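Local coordinates for protein pullulanase (Klebsiella oxytoca, PDB 2YOC) that hydrolyses alpha-1,6-glucosidic linkages in pullulan and alpha-dextrins, and is secreted through a type 2 secretion system, at residues M667-K672 with F704-S708; A707-N711 with F720-L724; K713-T719 with Y807-E813. All blocks are in the same frame, centred on the assembly; numbering follows the deposited sequence.

The three contacts illustrate how the loops of a beta/alpha-barrel pack on one another and on the strand ends. All involve the long connection between strands 690-693 and 718-720. Contact 1, a buried contact, sets its middle against the turn that leaves strand 661-664, using main-chain bonds, a proline-to-phenylalanine CH-pi contact and a long lysine-glutamate salt bridge near the surface. Contact 2, likewise buried, has few touching atoms and depends on one glutamine amide near the far end of strand 718-720. Contact 3, only partly buried, lies where strands 718-720 and 814-816 begin and turns on one glutamate gripped by backbone N-H groups. A707 and S708 belong to contacts 1 and 2, and the Y807 side chain of contact 3 touches Q709 of contact 2.

Contact 1: residues M667-K672 with F704-S708; sequences MGYHPK and FEIAS
A loop-to-loop bridge beside the barrel joins H670 and P671, in the turn after strand 661-664, and K672, the first residue of helix 672-683, to F704-A707 in the loop after strand 690-693. P671 and I706 form a single beta bridge, flanked by A707 N to H670 O at 2.8 Å and K672 N to E705 O at 2.9 Å. The second N-H arrives in the carbonyl plane of E705. P671 sets its CG over the F704 ring, 3.8 Å from the ring centroid and 6° off the normal, a CH-pi contact. With chi1 at 48°, F704 CG lies between its backbone N and carbonyl carbon, and the ring reaches back over the proline. Its edge faces Y669 O, which also accepts a hydrogen bond from R618. Toward solvent, extended K672 passes across the E705 carboxylate; NZ to OE1 is a long salt bridge of 3.6 Å, reinforced by a water that joins the same two atoms, while NZ also bonds to N711 O. CG of selenomethionine M667 packs 3.9 Å from A707 CB. A707 centres an inverse gamma turn, and P671 holds the N-cap position of a barrel helix: two excursions of a beta/alpha-barrel fastened together.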
loop_
_atom_site.group_PDB
_atom_site.type_symbol
_atom_site.label_atom_id
_atom_site.label_comp_id
_atom_site.label_asym_id
_atom_site.label_seq_id
_atom_site.Cartn_x
_atom_site.Cartn_y
_atom_site.Cartn_z
HETATM N N MSE B 667 -8.236 9.684 -29.848
HETATM C CA MSE B 667 -7.245 10.750 -29.725
HETATM C C MSE B 667 -5.844 10.273 -29.269
HETATM O O MSE B 667 -4.847 10.912 -29.604
HETATM C CB MSE B 667 -7.809 11.895 -28.858
HETATM C CG MSE B 667 -6.953 13.148 -28.815
HETATM SE SE MSE B 667 -7.825 14.507 -27.743
HETATM C CE MSE B 667 -7.932 13.639 -26.091
ATOM N N GLY B 668 -5.778 9.139 -28.576
ATOM C CA GLY B 668 -4.521 8.536 -28.129
ATOM C C GLY B 668 -3.558 8.211 -29.268
ATOM O O GLY B 668 -2.343 8.098 -29.052
ATOM N N TYR B 669 -4.104 8.070 -30.504
ATOM C CA TYR B 669 -3.349 7.781 -31.720
ATOM C C TYR B 669 -2.684 9.029 -32.248
ATOM O O TYR B 669 -1.811 8.936 -33.105
ATOM C CB TYR B 669 -4.244 7.113 -32.764
ATOM C CG TYR B 669 -4.533 5.677 -32.389
ATOM C CD1 TYR B 669 -5.602 5.355 -31.560
ATOM C CD2 TYR B 669 -3.714 4.641 -32.829
ATOM C CE1 TYR B 669 -5.841 4.041 -31.168
ATOM C CE2 TYR B 669 -3.960 3.321 -32.464
ATOM C CZ TYR B 669 -5.003 3.028 -31.603
ATOM O OH TYR B 669 -5.252 1.727 -31.234
ATOM N N HIS B 670 -3.065 10.194 -31.716
ATOM C CA HIS B 670 -2.458 11.460 -32.086
ATOM C C HIS B 670 -1.353 11.825 -31.081
ATOM O O HIS B 670 -1.522 11.620 -29.864
ATOM C CB HIS B 670 -3.489 12.609 -32.030
ATOM C CG HIS B 670 -4.618 12.530 -33.008
ATOM N ND1 HIS B 670 -4.794 13.505 -33.968
ATOM C CD2 HIS B 670 -5.638 11.640 -33.094
ATOM C CE1 HIS B 670 -5.884 13.154 -34.634
ATOM N NE2 HIS B 670 -6.416 12.031 -34.154
ATOM N N PRO B 671 -0.274 12.472 -31.570
ATOM C CA PRO B 671 0.749 13.017 -30.649
ATOM C C PRO B 671 0.197 14.206 -29.857
ATOM O O PRO B 671 -0.347 15.139 -30.449
ATOM C CB PRO B 671 1.854 13.529 -31.597
ATOM C CG PRO B 671 1.523 12.915 -32.922
ATOM C CD PRO B 671 0.052 12.778 -32.968
ATOM N N LYS B 672 0.356 14.200 -28.535
ATOM C CA LYS B 672 -0.041 15.302 -27.670
ATOM C C LYS B 672 0.397 16.644 -28.285
ATOM O O LYS B 672 -0.394 17.596 -28.263
ATOM C CB LYS B 672 0.593 15.114 -26.279
ATOM C CG LYS B 672 0.768 16.366 -25.410
ATOM C CD LYS B 672 1.163 16.007 -23.956
ATOM C CE LYS B 672 1.560 17.223 -23.150
ATOM N NZ LYS B 672 2.409 16.834 -22.003
ATOM N N PHE B 704 5.933 8.445 -30.332
ATOM C CA PHE B 704 5.752 9.815 -29.832
ATOM C C PHE B 704 4.937 9.819 -28.507
ATOM O O PHE B 704 4.198 8.850 -28.224
ATOM C CB PHE B 704 4.959 10.650 -30.865
ATOM C CG PHE B 704 3.685 10.012 -31.416
ATOM C CD1 PHE B 704 2.516 9.965 -30.653
ATOM C CD2 PHE B 704 3.652 9.484 -32.697
ATOM C CE1 PHE B 704 1.347 9.397 -31.160
ATOM C CE2 PHE B 704 2.486 8.894 -33.193
ATOM C CZ PHE B 704 1.342 8.857 -32.419
ATOM N N GLU B 705 4.995 10.973 -27.759
ATOM C CA GLU B 705 4.202 11.196 -26.546
ATOM C C GLU B 705 2.747 11.339 -26.997
ATOM O O GLU B 705 2.387 12.309 -27.689
ATOM C CB GLU B 705 4.680 12.431 -25.793
ATOM C CG GLU B 705 3.988 12.586 -24.453
ATOM C CD GLU B 705 4.316 13.843 -23.681
ATOM O OE1 GLU B 705 4.487 14.918 -24.306
ATOM O OE2 GLU B 705 4.349 13.754 -22.434
ATOM N N ILE B 706 1.957 10.298 -26.703
ATOM C CA ILE B 706 0.558 10.183 -27.120
ATOM C C ILE B 706 -0.366 11.158 -26.389
ATOM O O ILE B 706 -0.056 11.549 -25.277
ATOM C CB ILE B 706 0.079 8.706 -27.052
ATOM C CG1 ILE B 706 -0.102 8.177 -25.609
ATOM C CG2 ILE B 706 1.000 7.798 -27.868
ATOM C CD1 ILE B 706 -0.966 6.862 -25.501
ATOM N N ALA B 707 -1.475 11.572 -27.023
ATOM C CA ALA B 707 -2.468 12.474 -26.418
ATOM C C ALA B 707 -3.394 11.623 -25.538
ATOM O O ALA B 707 -4.524 11.287 -25.958
ATOM C CB ALA B 707 -3.276 13.186 -27.503
ATOM N N SER B 708 -2.880 11.210 -24.342
ATOM C CA SER B 708 -3.643 10.357 -23.427
ATOM C C SER B 708 -4.103 11.113 -22.193
ATOM O O SER B 708 -3.541 12.169 -21.876
ATOM C CB SER B 708 -2.857 9.106 -23.048
ATOM O OG SER B 708 -1.935 9.324 -21.992
HETATM O O HOH W 1 5.310 16.997 -22.563
#

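Contact 2: residues A707-N711 with F720-L724; sequences ASQIN and FSDRL
This is a small, mostly buried polar contact in which one side chain, Q709, spans from the loop leading to strand 718-720 to F720, the last residue of that strand, and D722, just after it. The amide nitrogen does the work. Q709 NE2 gives a nearly straight hydrogen bond (171°) to D722 OD1 at 3.0 Å, with the acceptor close to the amide plane, yet it approaches the carboxylate from above its plane. A second, weak bond runs from Q709 NE2 to the backbone F720 O at 3.0 Å, so the amide touches both the strand end and the acid that follows. D722 OD1 is shared: R723 NH1 reaches it at 2.6 Å from the opposite face, forming a salt bridge. One oxygen thus holds an amide and a guanidinium whose planes stand 77° apart. The D722 carboxylate is brought round to this position by chi1 of 47°, while the R723 chain bends at chi2 to fold its guanidinium back on its neighbour. R723 NE and NH2 are held in turn by the carbonyls of G805 and P804, which fixes the group's rotation. The F720 side chain leaves the backbone away from Q709; its ring meets those of F692, Y817 and F862. The contact thus lies at the carboxyl end of the sixth strand of the closed parallel eight-stranded beta/alpha-barrel, the catalytic-domain fold of the alpha-amylase superfamily.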
loop_
_atom_site.group_PDB
_atom_site.type_symbol
_atom_site.label_atom_id
_atom_site.label_comp_id
_atom_site.label_asym_id
_atom_site.label_seq_id
_atom_site.Cartn_x
_atom_site.Cartn_y
_atom_site.Cartn_z
ATOM N N ALA B 707 -1.475 11.572 -27.023
ATOM C CA ALA B 707 -2.468 12.474 -26.418
ATOM C C ALA B 707 -3.394 11.623 -25.538
ATOM O O ALA B 707 -4.524 11.287 -25.958
ATOM C CB ALA B 707 -3.276 13.186 -27.503
ATOM N N SER B 708 -2.880 11.210 -24.342
ATOM C CA SER B 708 -3.643 10.357 -23.427
ATOM C C SER B 708 -4.103 11.113 -22.193
ATOM O O SER B 708 -3.541 12.169 -21.876
ATOM C CB SER B 708 -2.857 9.106 -23.048
ATOM O OG SER B 708 -1.935 9.324 -21.992
ATOM N N GLN B 709 -5.117 10.552 -21.479
ATOM C CA GLN B 709 -5.693 11.074 -20.234
ATOM C C GLN B 709 -4.554 11.500 -19.315
ATOM O O GLN B 709 -4.551 12.632 -18.830
ATOM C CB GLN B 709 -6.527 9.987 -19.523
ATOM C CG GLN B 709 -7.643 9.377 -20.332
ATOM C CD GLN B 709 -8.169 8.106 -19.700
ATOM O OE1 GLN B 709 -7.532 7.046 -19.779
ATOM N NE2 GLN B 709 -9.364 8.174 -19.088
ATOM N N ILE B 710 -3.558 10.610 -19.124
ATOM C CA ILE B 710 -2.417 10.868 -18.258
ATOM C C ILE B 710 -1.560 12.008 -18.762
ATOM O O ILE B 710 -1.235 12.908 -17.977
ATOM C CB ILE B 710 -1.576 9.588 -18.050
ATOM C CG1 ILE B 710 -2.443 8.397 -17.579
ATOM C CG2 ILE B 710 -0.348 9.858 -17.131
ATOM C CD1 ILE B 710 -2.680 8.280 -16.037
ATOM N N ASN B 711 -1.158 11.942 -20.051
ATOM C CA ASN B 711 -0.263 12.911 -20.667
ATOM C C ASN B 711 -0.836 14.321 -20.796
ATOM O O ASN B 711 -0.067 15.285 -20.839
ATOM C CB ASN B 711 0.244 12.388 -22.008
ATOM C CG ASN B 711 1.126 11.154 -21.912
ATOM O OD1 ASN B 711 1.821 10.919 -20.935
ATOM N ND2 ASN B 711 1.158 10.351 -22.953
ATOM N N PHE B 720 -12.309 11.653 -21.980
ATOM C CA PHE B 720 -13.408 10.915 -21.376
ATOM C C PHE B 720 -12.818 10.126 -20.224
ATOM O O PHE B 720 -11.713 9.567 -20.350
ATOM C CB PHE B 720 -14.076 9.941 -22.377
ATOM C CG PHE B 720 -15.064 10.553 -23.336
ATOM C CD1 PHE B 720 -16.403 10.694 -22.984
ATOM C CD2 PHE B 720 -14.659 10.993 -24.593
ATOM C CE1 PHE B 720 -17.321 11.272 -23.878
ATOM C CE2 PHE B 720 -15.576 11.571 -25.485
ATOM C CZ PHE B 720 -16.903 11.694 -25.129
ATOM N N SER B 721 -13.530 10.123 -19.085
ATOM C CA SER B 721 -13.104 9.352 -17.924
ATOM C C SER B 721 -13.926 8.079 -17.819
ATOM O O SER B 721 -15.167 8.110 -17.717
ATOM C CB SER B 721 -13.163 10.160 -16.642
ATOM O OG SER B 721 -12.703 9.373 -15.558
ATOM N N ASP B 722 -13.205 6.960 -17.894
ATOM C CA ASP B 722 -13.705 5.600 -17.827
ATOM C C ASP B 722 -13.791 5.124 -16.371
ATOM O O ASP B 722 -14.411 4.096 -16.104
ATOM C CB ASP B 722 -12.804 4.674 -18.673
ATOM C CG ASP B 722 -11.295 4.787 -18.496
ATOM O OD1 ASP B 722 -10.829 5.819 -17.966
ATOM O OD2 ASP B 722 -10.577 3.878 -18.959
ATOM N N ARG B 723 -13.191 5.884 -15.439
ATOM C CA ARG B 723 -13.154 5.558 -14.025
ATOM C C ARG B 723 -14.519 5.544 -13.387
ATOM O O ARG B 723 -14.903 4.522 -12.821
ATOM C CB ARG B 723 -12.225 6.496 -13.258
ATOM C CG ARG B 723 -10.761 6.150 -13.389
ATOM C CD ARG B 723 -10.200 6.803 -14.598
ATOM N NE ARG B 723 -8.752 6.842 -14.581
ATOM C CZ ARG B 723 -8.003 6.361 -15.555
ATOM N NH1 ARG B 723 -8.563 5.780 -16.605
ATOM N NH2 ARG B 723 -6.687 6.471 -15.498
ATOM N N LEU B 724 -15.254 6.669 -13.435
ATOM C CA LEU B 724 -16.593 6.720 -12.830
ATOM C C LEU B 724 -17.523 5.831 -13.645
ATOM O O LEU B 724 -18.290 5.067 -13.062
ATOM C CB LEU B 724 -17.103 8.165 -12.746
ATOM C CG LEU B 724 -18.521 8.399 -12.249
ATOM C CD1 LEU B 724 -18.587 9.623 -11.364
ATOM C CD2 LEU B 724 -19.491 8.569 -13.410
#

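Contact 3: residues K713-T719 with Y807-E813; sequences KGTGIGT and YAADPTE
E813 fills the turn G714-G716 with its carboxylate, tying together the loops that lead into the neighbouring parallel strands 718-720 and 814-816 of the beta/alpha-barrel. G714 N reaches E813 OE1 at 2.7 Å on the syn lone pair, the side of the other carboxylate oxygen. G716 N bonds weakly to OE2 of E813 at 3.1 Å. From its own loop E813 receives a further N-H: A809 N meets OE1 at 3.2 Å from above the carboxylate plane. These N-H groups would probably stabilise a negatively charged carboxylate, and gripping both oxygens limits its rotation. The side chain gets there by extending beyond CG (chi2 -170°).

The backbone of the turn presents its N-H groups to the carboxylate: G714 and G716 both have positive phi, and between them T715 closes an ST turn by accepting the N-H of I717 on OG1, which also bonds to L712 O. Beside it, A809 CB packs against G714 N, and the extended K713 chain runs past Y807 and A809, its CG 3.2 Å from Y807 O; its NZ continues to a salt bridge with D782.

Farther along, the backbone takes over. T719 N donates to E813 O at 2.9 Å, from above the carbonyl plane, a bond leading into the strand pairing of T719 with V815. G718 CA adds a C-H...O contact to that same oxygen. The T719 hydroxyl then turns to the edge of the Y807 ring, where T719 OG1 and Y807 OH share a hydrogen bond of 3.1 Å.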
loop_
_atom_site.group_PDB
_atom_site.type_symbol
_atom_site.label_atom_id
_atom_site.label_comp_id
_atom_site.label_asym_id
_atom_site.label_seq_id
_atom_site.Cartn_x
_atom_site.Cartn_y
_atom_site.Cartn_z
ATOM N N LYS B 713 -2.712 16.012 -18.501
ATOM C CA LYS B 713 -2.879 16.714 -17.226
ATOM C C LYS B 713 -2.383 18.157 -17.340
ATOM O O LYS B 713 -1.236 18.394 -17.732
ATOM C CB LYS B 713 -2.151 15.989 -16.082
ATOM C CG LYS B 713 -2.397 16.592 -14.689
ATOM C CD LYS B 713 -1.431 16.096 -13.620
ATOM C CE LYS B 713 -1.742 16.759 -12.284
ATOM N NZ LYS B 713 -0.980 16.170 -11.143
ATOM N N GLY B 714 -3.292 19.097 -17.072
ATOM C CA GLY B 714 -3.017 20.533 -17.114
ATOM C C GLY B 714 -2.871 21.192 -18.480
ATOM O O GLY B 714 -2.532 22.373 -18.525
ATOM N N THR B 715 -3.113 20.447 -19.600
ATOM C CA THR B 715 -3.002 20.979 -20.956
ATOM C C THR B 715 -4.222 21.800 -21.354
ATOM O O THR B 715 -4.100 22.735 -22.145
ATOM C CB THR B 715 -2.762 19.884 -21.994
ATOM O OG1 THR B 715 -3.907 19.030 -22.102
ATOM C CG2 THR B 715 -1.520 19.079 -21.726
ATOM N N GLY B 716 -5.384 21.442 -20.837
ATOM C CA GLY B 716 -6.630 22.107 -21.187
ATOM C C GLY B 716 -7.493 21.212 -22.032
ATOM O O GLY B 716 -8.711 21.391 -22.082
ATOM N N ILE B 717 -6.868 20.229 -22.688
ATOM C CA ILE B 717 -7.557 19.253 -23.527
ATOM C C ILE B 717 -8.221 18.278 -22.595
ATOM O O ILE B 717 -7.576 17.777 -21.672
ATOM C CB ILE B 717 -6.562 18.545 -24.504
ATOM C CG1 ILE B 717 -5.599 19.540 -25.199
ATOM C CG2 ILE B 717 -7.270 17.641 -25.502
ATOM C CD1 ILE B 717 -6.214 20.668 -26.111
ATOM N N GLY B 718 -9.511 18.064 -22.796
ATOM C CA GLY B 718 -10.295 17.146 -21.988
ATOM C C GLY B 718 -10.247 15.750 -22.552
ATOM O O GLY B 718 -9.993 15.557 -23.748
ATOM N N THR B 719 -10.482 14.762 -21.688
ATOM C CA THR B 719 -10.554 13.342 -22.054
ATOM C C THR B 719 -11.747 12.711 -21.370
ATOM O O THR B 719 -12.149 13.175 -20.301
ATOM C CB THR B 719 -9.299 12.588 -21.648
ATOM O OG1 THR B 719 -8.936 12.968 -20.325
ATOM C CG2 THR B 719 -8.165 12.802 -22.597
ATOM N N TYR B 807 -6.333 11.692 -12.592
ATOM C CA TYR B 807 -5.266 12.092 -13.526
ATOM C C TYR B 807 -5.255 13.554 -13.915
ATOM O O TYR B 807 -4.231 14.016 -14.448
ATOM C CB TYR B 807 -5.278 11.236 -14.824
ATOM C CG TYR B 807 -6.561 11.299 -15.616
ATOM C CD1 TYR B 807 -6.782 12.306 -16.543
ATOM C CD2 TYR B 807 -7.539 10.317 -15.474
ATOM C CE1 TYR B 807 -7.964 12.361 -17.281
ATOM C CE2 TYR B 807 -8.710 10.340 -16.233
ATOM C CZ TYR B 807 -8.914 11.360 -17.141
ATOM O OH TYR B 807 -10.070 11.373 -17.884
ATOM N N ALA B 808 -6.406 14.255 -13.723
ATOM C CA ALA B 808 -6.587 15.626 -14.169
ATOM C C ALA B 808 -6.042 16.706 -13.276
ATOM O O ALA B 808 -5.899 16.491 -12.069
ATOM C CB ALA B 808 -8.047 15.876 -14.455
ATOM N N ALA B 809 -5.774 17.897 -13.869
ATOM C CA ALA B 809 -5.364 19.091 -13.120
ATOM C C ALA B 809 -6.597 19.892 -12.756
ATOM O O ALA B 809 -6.651 20.414 -11.652
ATOM C CB ALA B 809 -4.429 19.950 -13.935
ATOM N N ASP B 810 -7.597 19.988 -13.662
ATOM C CA ASP B 810 -8.852 20.715 -13.407
ATOM C C ASP B 810 -10.045 19.833 -13.831
ATOM O O ASP B 810 -9.902 19.020 -14.754
ATOM C CB ASP B 810 -8.892 22.075 -14.151
ATOM C CG ASP B 810 -7.742 23.012 -13.833
ATOM O OD1 ASP B 810 -7.831 23.743 -12.816
ATOM O OD2 ASP B 810 -6.751 23.017 -14.604
ATOM N N PRO B 811 -11.234 19.963 -13.199
ATOM C CA PRO B 811 -12.374 19.120 -13.628
ATOM C C PRO B 811 -12.797 19.328 -15.088
ATOM O O PRO B 811 -13.552 18.520 -15.642
ATOM C CB PRO B 811 -13.505 19.509 -12.650
ATOM C CG PRO B 811 -13.129 20.852 -12.127
ATOM C CD PRO B 811 -11.613 20.864 -12.087
ATOM N N THR B 812 -12.334 20.429 -15.702
ATOM C CA THR B 812 -12.686 20.772 -17.072
ATOM C C THR B 812 -11.912 19.907 -18.078
ATOM O O THR B 812 -12.227 19.899 -19.264
ATOM C CB THR B 812 -12.583 22.272 -17.288
ATOM O OG1 THR B 812 -11.218 22.651 -17.204
ATOM C CG2 THR B 812 -13.392 23.048 -16.272
ATOM N N GLU B 813 -10.928 19.156 -17.585
ATOM C CA GLU B 813 -10.129 18.230 -18.355
ATOM C C GLU B 813 -10.756 16.826 -18.365
ATOM O O GLU B 813 -10.243 15.958 -19.066
ATOM C CB GLU B 813 -8.707 18.187 -17.795
ATOM C CG GLU B 813 -8.023 19.534 -17.845
ATOM C CD GLU B 813 -6.535 19.595 -17.542
ATOM O OE1 GLU B 813 -5.987 18.646 -16.922
ATOM O OE2 GLU B 813 -5.930 20.639 -17.895
#